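PDB 3P91: proliferating cell nuclear antigen from Entamoeba histolytica, which probably acts as a processivity factor for DNA polymerase delta, binding DNA as a ring of three subunits during replication. Local coordinates for residues I239-F242 and C247-K250; S216-S221 and F251-K256; S81-A86 and F118-V123; K18-S23 and L55-D60. All blocks are in the same frame, centred on the assembly; numbering follows the deposited sequence.

From the N terminus, contact 4 comes first. It brings 18-23 of helix 14-25 to 55-60 of strand 52-57, with 31 residues between the segments. Contact 3 follows in series and closes a similar loop between helix 77-84 and strand 114-121, at the subunit interface. Contact 2 opens later, at 216-221 in the C-terminal half, and closes at 251-256. Contact 1, a tight hairpin, lies wholly within that loop, and no two contacts cross. Strands 52-57, 247-253 and 238-244 are neighbours in one sheet, so contacts 4, 1 and 2 tie both halves of the chain to it. Contact 3 touches contact 4 through the two helices, with Leu84 against Val21.

Contact 1 of 4, residues I239-F242 and C247-K250; sequences IMEF and CVLK
Phe242 and Leu249 face each other as a hydrogen-bonded antiparallel pair, and each supplies one donor and one acceptor. Phe242 N gives its proton to Leu249 O at 2.7 Å. This bond is nearly straight, with an N-H...O angle of 164°. The return bond, from Leu249 N to Phe242 O, is 2.8 Å long. Its angle is 146°, so the second bond is more bent. Both carbonyls also take a CA-H...O contact, Leu249 O from Glu241 CA at 3.3 Å and Phe242 O from Val248 CA at 3.4 Å.

Glu241 and Lys250 form the next, non-hydrogen-bonded pair. Their backbones bond outward instead, Glu241 to Lys229 and Lys250 to Ser54. The two extended side chains lie side by side and point the same way. With chi1 at 165°, Glu241 CG stands opposite the backbone N and the chain runs beside Lys250. Glu241 OE2 comes to 3.3 Å from Lys250 CE, but is 4.1 Å from Lys250 NZ, beyond a salt bridge. A long, weak ion pair with Lys229 NZ adds a further partner for this oxygen. Val248 CG2 packs on Glu241 CG at 3.6 Å. On the other face, Phe242 and Leu249 turn into the core, where both meet Ser221 and Leu224. The arrangement is a classic antiparallel beta hairpin, formed by the last two strands of the PCNA C-terminal domain.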
# COMPACT_ATOMS: atom_id res chain seq x y z
N ILE A 239 -16.24 29.55 4.28
CA ILE A 239 -14.84 29.63 3.88
C ILE A 239 -14.05 28.55 4.60
O ILE A 239 -14.17 28.37 5.81
CB ILE A 239 -14.21 30.97 4.26
CG1 ILE A 239 -15.16 32.12 3.99
CG2 ILE A 239 -12.90 31.19 3.51
CD1 ILE A 239 -14.64 33.41 4.50
N MET A 240 -13.25 27.81 3.84
CA MET A 240 -12.31 26.88 4.44
C MET A 240 -10.92 27.37 4.06
O MET A 240 -10.53 27.32 2.90
CB MET A 240 -12.55 25.46 3.92
CG MET A 240 -11.83 24.38 4.71
SD MET A 240 -12.12 22.74 4.01
CE MET A 240 -13.88 22.57 4.27
N GLU A 241 -10.18 27.86 5.05
CA GLU A 241 -8.88 28.47 4.81
C GLU A 241 -7.70 27.67 5.34
O GLU A 241 -7.68 27.25 6.49
CB GLU A 241 -8.83 29.86 5.43
CG GLU A 241 -7.43 30.42 5.53
CD GLU A 241 -7.35 31.67 6.38
OE1 GLU A 241 -6.40 31.79 7.17
OE2 GLU A 241 -8.25 32.53 6.24
N PHE A 242 -6.71 27.46 4.48
CA PHE A 242 -5.45 26.86 4.88
C PHE A 242 -4.32 27.88 4.74
O PHE A 242 -3.77 28.06 3.66
CB PHE A 242 -5.16 25.62 4.04
CG PHE A 242 -6.19 24.55 4.19
CD1 PHE A 242 -6.04 23.56 5.15
CD2 PHE A 242 -7.31 24.53 3.39
CE1 PHE A 242 -7.00 22.57 5.30
CE2 PHE A 242 -8.27 23.54 3.53
CZ PHE A 242 -8.11 22.57 4.49
N CYS A 247 1.73 32.11 2.66
CA CYS A 247 0.89 31.49 1.67
C CYS A 247 -0.45 31.23 2.32
O CYS A 247 -0.53 31.03 3.53
CB CYS A 247 1.53 30.17 1.25
SG CYS A 247 0.49 29.11 0.27
N VAL A 248 -1.51 31.26 1.52
CA VAL A 248 -2.82 30.96 2.06
C VAL A 248 -3.69 30.41 0.95
O VAL A 248 -3.58 30.82 -0.20
CB VAL A 248 -3.48 32.19 2.71
CG1 VAL A 248 -3.75 33.27 1.68
CG2 VAL A 248 -4.77 31.79 3.46
N LEU A 249 -4.54 29.45 1.31
CA LEU A 249 -5.42 28.81 0.35
C LEU A 249 -6.82 28.89 0.91
O LEU A 249 -7.04 28.64 2.08
CB LEU A 249 -5.00 27.36 0.17
CG LEU A 249 -5.91 26.52 -0.73
CD1 LEU A 249 -5.91 27.08 -2.14
CD2 LEU A 249 -5.49 25.05 -0.73
N LYS A 250 -7.78 29.26 0.07
CA LYS A 250 -9.15 29.37 0.54
C LYS A 250 -10.15 28.81 -0.44
O LYS A 250 -9.96 28.91 -1.65
CB LYS A 250 -9.52 30.82 0.83
CG LYS A 250 -8.81 31.43 1.99
CD LYS A 250 -9.08 32.90 2.00
CE LYS A 250 -8.41 33.61 3.14
NZ LYS A 250 -8.68 35.06 3.02

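Contact 2 of 4, residues S216-S221 and F251-K256; sequences SEFAKS and FYLAPK
Phe218 and Phe251 form an offset stack where helix 212-218 packs on the last strand of the C-terminal domain, a helix-on-sheet layer of the PCNA fold. The ring centroids are 4.3 Å apart and the planes meet at 18°. The two side chains run past each other in opposite directions. Each CB therefore comes over the face of the partner ring. Phe251 CB is 3.8 Å from the centroid of the Phe218 ring, and Phe218 CB is 4.2 Å from the centroid of the Phe251 ring. The nearest ring atoms are Phe218 CD1 and Phe251 CD1, at 3.4 Å.

Both rings have CG anti to the carbonyl carbon, with chi1 of -68° in Phe218 and -58° in Phe251. This puts CG beside the backbone N in each. The second torsions differ widely, and they bring the two planes to near parallel. The edges of the rings have further neighbours. Ser221 OG approaches the Phe251 edge, 3.5 Å from CZ of that ring. Leu253 CB lies near the plane of the Phe218 ring, 4.1 Å from CE2. The turn that carries Ser221 is closed by a backbone bond from Ser221 N to Phe218 O.

Around the stack, Thr27 touches both rings. Met240 and Phe242 of strand 238-244 border it, and Val53 of strand 52-57 packs on Phe251. Behind the helix, Ala219 and Ser216 rest on helix 145-158.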
# COMPACT_ATOMS: atom_id res chain seq x y z
N SER A 216 -15.05 17.34 1.52
CA SER A 216 -14.09 16.26 1.65
C SER A 216 -12.91 16.39 0.69
O SER A 216 -11.80 15.97 1.02
CB SER A 216 -14.79 14.90 1.49
OG SER A 216 -15.06 14.64 0.12
N GLU A 217 -13.13 16.96 -0.49
CA GLU A 217 -12.04 17.22 -1.43
C GLU A 217 -11.23 18.42 -0.96
O GLU A 217 -10.01 18.45 -1.07
CB GLU A 217 -12.57 17.45 -2.85
N PHE A 218 -11.92 19.42 -0.42
CA PHE A 218 -11.27 20.61 0.10
C PHE A 218 -10.37 20.24 1.26
O PHE A 218 -9.27 20.76 1.40
CB PHE A 218 -12.31 21.62 0.61
CG PHE A 218 -13.14 22.24 -0.48
CD1 PHE A 218 -12.80 22.10 -1.81
CD2 PHE A 218 -14.27 22.98 -0.15
CE1 PHE A 218 -13.57 22.67 -2.80
CE2 PHE A 218 -15.04 23.55 -1.14
CZ PHE A 218 -14.69 23.40 -2.47
N ALA A 219 -10.88 19.36 2.11
CA ALA A 219 -10.22 19.00 3.36
C ALA A 219 -8.84 18.41 3.12
O ALA A 219 -7.99 18.44 4.01
CB ALA A 219 -11.08 18.03 4.14
N LYS A 220 -8.64 17.87 1.93
CA LYS A 220 -7.37 17.23 1.58
C LYS A 220 -6.23 18.23 1.45
O LYS A 220 -5.11 17.84 1.14
CB LYS A 220 -7.51 16.44 0.29
CG LYS A 220 -8.52 15.33 0.34
CD LYS A 220 -8.68 14.70 -1.03
CE LYS A 220 -9.81 13.69 -1.04
NZ LYS A 220 -10.03 13.15 -2.41
N SER A 221 -6.52 19.50 1.68
CA SER A 221 -5.50 20.55 1.62
C SER A 221 -4.76 20.66 2.95
O SER A 221 -3.91 21.53 3.12
CB SER A 221 -6.13 21.89 1.25
OG SER A 221 -6.71 21.83 -0.04
N PHE A 251 -11.20 28.21 0.10
CA PHE A 251 -12.30 27.71 -0.70
C PHE A 251 -13.58 28.38 -0.26
O PHE A 251 -13.76 28.64 0.93
CB PHE A 251 -12.45 26.21 -0.53
CG PHE A 251 -11.23 25.45 -0.88
CD1 PHE A 251 -11.05 24.97 -2.15
CD2 PHE A 251 -10.26 25.21 0.07
CE1 PHE A 251 -9.93 24.25 -2.48
CE2 PHE A 251 -9.14 24.50 -0.25
CZ PHE A 251 -8.97 24.02 -1.53
N TYR A 252 -14.47 28.63 -1.21
CA TYR A 252 -15.76 29.25 -0.93
C TYR A 252 -16.87 28.35 -1.41
O TYR A 252 -16.94 28.03 -2.60
CB TYR A 252 -15.87 30.60 -1.63
CG TYR A 252 -14.87 31.61 -1.16
CD1 TYR A 252 -15.24 32.61 -0.28
CD2 TYR A 252 -13.54 31.57 -1.59
CE1 TYR A 252 -14.34 33.55 0.16
CE2 TYR A 252 -12.62 32.51 -1.15
CZ TYR A 252 -13.03 33.50 -0.28
OH TYR A 252 -12.14 34.45 0.17
N LEU A 253 -17.74 27.95 -0.49
CA LEU A 253 -18.82 27.04 -0.82
C LEU A 253 -20.16 27.48 -0.23
O LEU A 253 -20.29 27.68 0.98
CB LEU A 253 -18.48 25.62 -0.37
CG LEU A 253 -19.52 24.56 -0.75
CD1 LEU A 253 -19.60 24.39 -2.26
CD2 LEU A 253 -19.21 23.24 -0.07
N ALA A 254 -21.15 27.62 -1.10
CA ALA A 254 -22.47 28.05 -0.67
C ALA A 254 -23.25 26.90 -0.02
O ALA A 254 -23.18 25.76 -0.46
CB ALA A 254 -23.24 28.60 -1.86
N PRO A 255 -24.00 27.21 1.05
CA PRO A 255 -24.80 26.18 1.71
C PRO A 255 -25.90 25.61 0.80
O PRO A 255 -26.28 26.25 -0.18
CB PRO A 255 -25.39 26.92 2.91
CG PRO A 255 -25.32 28.35 2.55
CD PRO A 255 -24.10 28.51 1.72
N LYS A 256 -26.37 24.41 1.12
CA LYS A 256 -27.42 23.78 0.32
C LYS A 256 -28.69 23.92 1.13
O LYS A 256 -28.63 24.11 2.34
CB LYS A 256 -27.09 22.31 0.08

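Contact 3 of 4, residues S81-A86 and F118-V123; sequences SKILKA and FGLNLV
Ile83 sets its CG2 methyl over one face of the Phe118 ring, a CH-pi contact between helix 77-84 and the edge strand of an N-terminal domain sheet. CG2 is 3.6 Å from the ring centroid, and its direction is 16° off the ring normal. It sits closer to the CB side of the ring than to the far rim, with Phe118 CG the nearest ring atom at 3.5 Å. The other branch of Ile83 goes elsewhere. CG1 lies anti to the carbonyl carbon (chi1 -57°). With chi2 extended, this carries CD1 across to Leu120, whose side chain it crosses at a slant. The isoleucine thus spans two residues of the strand that point to the same side, Phe118 and Leu120.

The next shell holds these groups in place. Phe118 is backbone-bonded to Ser106 and Leu120 to Val104, both in strand 103-109, while Phe118 and Gly119 pair in an antiparallel ladder with a strand of the second subunit, so the sheet continues across the interface, as is characteristic of the PCNA ring. The helix is held from behind by Leu84, which packs on Phe17 and Val21 of helix 14-25. Just past the helix, Ala86 O accepts a hydrogen bond from Lys150 NZ of the second subunit. Within the chain, Ile83 CD1 completes the contact 3.9 Å from Leu120 CB.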
# COMPACT_ATOMS: atom_id res chain seq x y z
N SER A 81 1.97 18.00 -11.08
CA SER A 81 2.16 17.17 -9.90
C SER A 81 3.07 15.98 -10.22
O SER A 81 3.95 15.64 -9.44
CB SER A 81 0.82 16.70 -9.32
OG SER A 81 0.41 15.47 -9.90
N LYS A 82 2.86 15.38 -11.38
CA LYS A 82 3.76 14.33 -11.87
C LYS A 82 5.23 14.78 -11.87
O LYS A 82 6.13 14.02 -11.51
CB LYS A 82 3.34 13.84 -13.25
CG LYS A 82 2.00 13.11 -13.25
CD LYS A 82 1.67 12.50 -14.60
CE LYS A 82 2.55 11.31 -14.90
NZ LYS A 82 2.19 10.66 -16.19
N ILE A 83 5.48 16.02 -12.27
CA ILE A 83 6.83 16.57 -12.22
C ILE A 83 7.29 16.79 -10.78
O ILE A 83 8.42 16.43 -10.42
CB ILE A 83 6.92 17.89 -12.98
CG1 ILE A 83 6.46 17.71 -14.43
CG2 ILE A 83 8.32 18.43 -12.93
CD1 ILE A 83 6.53 18.97 -15.25
N LEU A 84 6.43 17.38 -9.96
CA LEU A 84 6.75 17.71 -8.58
C LEU A 84 6.95 16.49 -7.70
O LEU A 84 7.74 16.50 -6.76
CB LEU A 84 5.67 18.60 -7.98
CG LEU A 84 5.57 19.97 -8.63
CD1 LEU A 84 4.74 20.88 -7.77
CD2 LEU A 84 6.98 20.52 -8.80
N LYS A 85 6.22 15.42 -8.00
CA LYS A 85 6.37 14.17 -7.28
C LYS A 85 7.77 13.57 -7.45
O LYS A 85 8.20 12.74 -6.65
CB LYS A 85 5.30 13.17 -7.71
N ALA A 86 8.48 14.00 -8.48
CA ALA A 86 9.83 13.51 -8.74
C ALA A 86 10.87 14.21 -7.87
O ALA A 86 12.03 13.80 -7.83
CB ALA A 86 10.18 13.66 -10.21
N PHE A 118 13.13 20.43 -16.03
CA PHE A 118 11.96 20.01 -16.78
C PHE A 118 11.44 21.19 -17.57
O PHE A 118 11.44 22.31 -17.08
CB PHE A 118 10.87 19.52 -15.84
CG PHE A 118 11.37 18.71 -14.69
CD1 PHE A 118 11.25 17.33 -14.70
CD2 PHE A 118 11.97 19.31 -13.60
CE1 PHE A 118 11.71 16.57 -13.64
CE2 PHE A 118 12.44 18.56 -12.54
CZ PHE A 118 12.31 17.20 -12.56
N GLY A 119 11.01 20.92 -18.79
CA GLY A 119 10.23 21.88 -19.55
C GLY A 119 8.79 21.40 -19.55
O GLY A 119 8.47 20.40 -20.17
N LEU A 120 7.93 22.11 -18.82
CA LEU A 120 6.51 21.80 -18.83
C LEU A 120 5.79 22.65 -19.87
O LEU A 120 5.84 23.87 -19.83
CB LEU A 120 5.90 22.07 -17.46
CG LEU A 120 4.37 22.11 -17.48
CD1 LEU A 120 3.79 20.79 -17.98
CD2 LEU A 120 3.82 22.46 -16.10
N ASN A 121 5.11 21.99 -20.80
CA ASN A 121 4.34 22.70 -21.81
C ASN A 121 3.17 23.40 -21.15
O ASN A 121 2.41 22.78 -20.42
CB ASN A 121 3.81 21.74 -22.87
CG ASN A 121 4.92 20.99 -23.57
OD1 ASN A 121 5.96 21.55 -23.88
ND2 ASN A 121 4.69 19.70 -23.83
N LEU A 122 3.03 24.69 -21.41
CA LEU A 122 1.90 25.44 -20.86
C LEU A 122 0.67 25.22 -21.72
O LEU A 122 0.76 24.77 -22.87
CB LEU A 122 2.22 26.93 -20.77
CG LEU A 122 3.40 27.24 -19.85
CD1 LEU A 122 3.71 28.71 -19.83
CD2 LEU A 122 3.08 26.75 -18.47
N VAL A 123 -0.48 25.56 -21.16
CA VAL A 123 -1.75 25.37 -21.82
C VAL A 123 -2.47 26.70 -22.01
O VAL A 123 -2.14 27.70 -21.37
CB VAL A 123 -2.63 24.42 -20.99
CG1 VAL A 123 -3.83 23.95 -21.80
CG2 VAL A 123 -1.81 23.23 -20.51

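Contact 4 of 4, residues K18-S23 and L55-D60; sequences KRVVES and LLIETD
Val20 and Leu55 meet with their side chains at about a right angle, methyl against methyl. Val20 CG1 is 3.8 Å from Leu55 CD2. The valine projects from helix 14-25 toward the sheet, and the leucine comes up from strand 52-57 to meet it. Val20 CG1 lies anti to its own backbone N (chi1 160°), and the CG2 methyl takes the place beside that N. The two branches are thereby shared between two strand residues. CG1 serves Leu55, and CG2 faces Ile57 CD1 at a looser 4.3 Å. Leu55 and Ile57 both point toward the helix. No hydrogen bond links the segments, and the contact is purely apolar.

One backbone carbonyl of the helix takes two bonds. Arg19 O accepts from both Ser23 OG, at 2.7 Å, and Ser23 N, at 3.1 Å. The two donors reach it from opposite faces of its plane. The contact lays helix 14-25 on strand 52-57, next to strand 247-253 from the C-terminal half. Leu55 also packs on Cys247 and Leu249 of strand 247-253, and Ile57 on Phe62 of strand 62-66. Along the helix flank, Val21 meets Leu80 of helix 77-84.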
# COMPACT_ATOMS: atom_id res chain seq x y z
N LYS A 18 4.79 21.92 -3.85
CA LYS A 18 4.29 20.57 -4.06
C LYS A 18 2.96 20.38 -3.35
O LYS A 18 2.02 19.82 -3.91
CB LYS A 18 5.30 19.55 -3.54
CG LYS A 18 6.64 19.61 -4.25
CD LYS A 18 7.66 18.64 -3.66
CE LYS A 18 7.24 17.20 -3.89
NZ LYS A 18 8.37 16.30 -3.58
N ARG A 19 2.89 20.85 -2.11
CA ARG A 19 1.66 20.78 -1.33
C ARG A 19 0.55 21.63 -1.92
O ARG A 19 -0.61 21.23 -1.95
CB ARG A 19 1.94 21.20 0.10
CG ARG A 19 2.86 20.24 0.78
CD ARG A 19 3.36 20.77 2.09
NE ARG A 19 4.09 19.72 2.79
CZ ARG A 19 4.84 19.90 3.87
NH1 ARG A 19 4.97 21.12 4.38
NH2 ARG A 19 5.47 18.87 4.42
N VAL A 20 0.91 22.82 -2.40
CA VAL A 20 -0.03 23.68 -3.08
C VAL A 20 -0.67 22.95 -4.25
O VAL A 20 -1.90 22.88 -4.36
CB VAL A 20 0.68 24.95 -3.58
CG1 VAL A 20 -0.12 25.63 -4.69
CG2 VAL A 20 0.93 25.89 -2.43
N VAL A 21 0.16 22.38 -5.11
CA VAL A 21 -0.30 21.70 -6.32
C VAL A 21 -1.16 20.45 -6.07
O VAL A 21 -2.09 20.18 -6.83
CB VAL A 21 0.88 21.41 -7.26
CG1 VAL A 21 0.45 20.54 -8.42
CG2 VAL A 21 1.47 22.70 -7.75
N GLU A 22 -0.86 19.69 -5.03
CA GLU A 22 -1.72 18.57 -4.64
C GLU A 22 -3.09 19.06 -4.21
O GLU A 22 -4.12 18.64 -4.73
CB GLU A 22 -1.10 17.78 -3.49
CG GLU A 22 0.04 16.91 -3.94
CD GLU A 22 -0.28 16.25 -5.26
OE1 GLU A 22 0.44 16.52 -6.25
OE2 GLU A 22 -1.25 15.46 -5.30
N SER A 23 -3.10 19.96 -3.23
CA SER A 23 -4.32 20.54 -2.73
C SER A 23 -5.15 21.08 -3.87
O SER A 23 -6.35 20.86 -3.95
CB SER A 23 -3.99 21.65 -1.74
OG SER A 23 -3.07 21.17 -0.77
N LEU A 55 -6.03 31.09 -4.24
CA LEU A 55 -4.67 30.90 -3.74
C LEU A 55 -3.83 32.16 -3.85
O LEU A 55 -3.88 32.88 -4.85
CB LEU A 55 -3.95 29.78 -4.48
CG LEU A 55 -2.42 29.71 -4.32
CD1 LEU A 55 -2.01 29.11 -2.97
CD2 LEU A 55 -1.80 28.92 -5.46
N LEU A 56 -3.04 32.41 -2.82
CA LEU A 56 -2.05 33.45 -2.88
C LEU A 56 -0.74 32.97 -2.27
O LEU A 56 -0.65 32.76 -1.07
CB LEU A 56 -2.52 34.68 -2.13
CG LEU A 56 -1.45 35.75 -2.08
CD1 LEU A 56 -1.07 36.17 -3.49
CD2 LEU A 56 -1.93 36.94 -1.26
N ILE A 57 0.27 32.78 -3.10
CA ILE A 57 1.61 32.62 -2.58
C ILE A 57 2.29 33.98 -2.61
O ILE A 57 2.33 34.63 -3.65
CB ILE A 57 2.43 31.61 -3.38
CG1 ILE A 57 1.62 30.35 -3.63
CG2 ILE A 57 3.71 31.27 -2.62
CD1 ILE A 57 2.31 29.35 -4.50
N GLU A 58 2.80 34.41 -1.47
CA GLU A 58 3.42 35.72 -1.38
C GLU A 58 4.90 35.66 -1.69
O GLU A 58 5.49 34.57 -1.70
CB GLU A 58 3.23 36.27 0.03
CG GLU A 58 1.79 36.49 0.43
CD GLU A 58 1.68 37.49 1.55
OE1 GLU A 58 1.47 38.69 1.25
OE2 GLU A 58 1.84 37.07 2.72
N THR A 59 5.50 36.82 -1.92
CA THR A 59 6.92 36.88 -2.28
C THR A 59 7.84 36.45 -1.13
O THR A 59 9.00 36.09 -1.36
CB THR A 59 7.34 38.26 -2.89
OG1 THR A 59 7.10 39.32 -1.96
CG2 THR A 59 6.57 38.54 -4.19
N ASP A 60 7.32 36.48 0.10
CA ASP A 60 8.04 36.02 1.28
C ASP A 60 8.26 34.50 1.31
O ASP A 60 8.99 33.98 2.16
CB ASP A 60 7.30 36.43 2.56
CG ASP A 60 7.62 37.85 2.99
OD1 ASP A 60 6.68 38.61 3.30
OD2 ASP A 60 8.82 38.20 3.02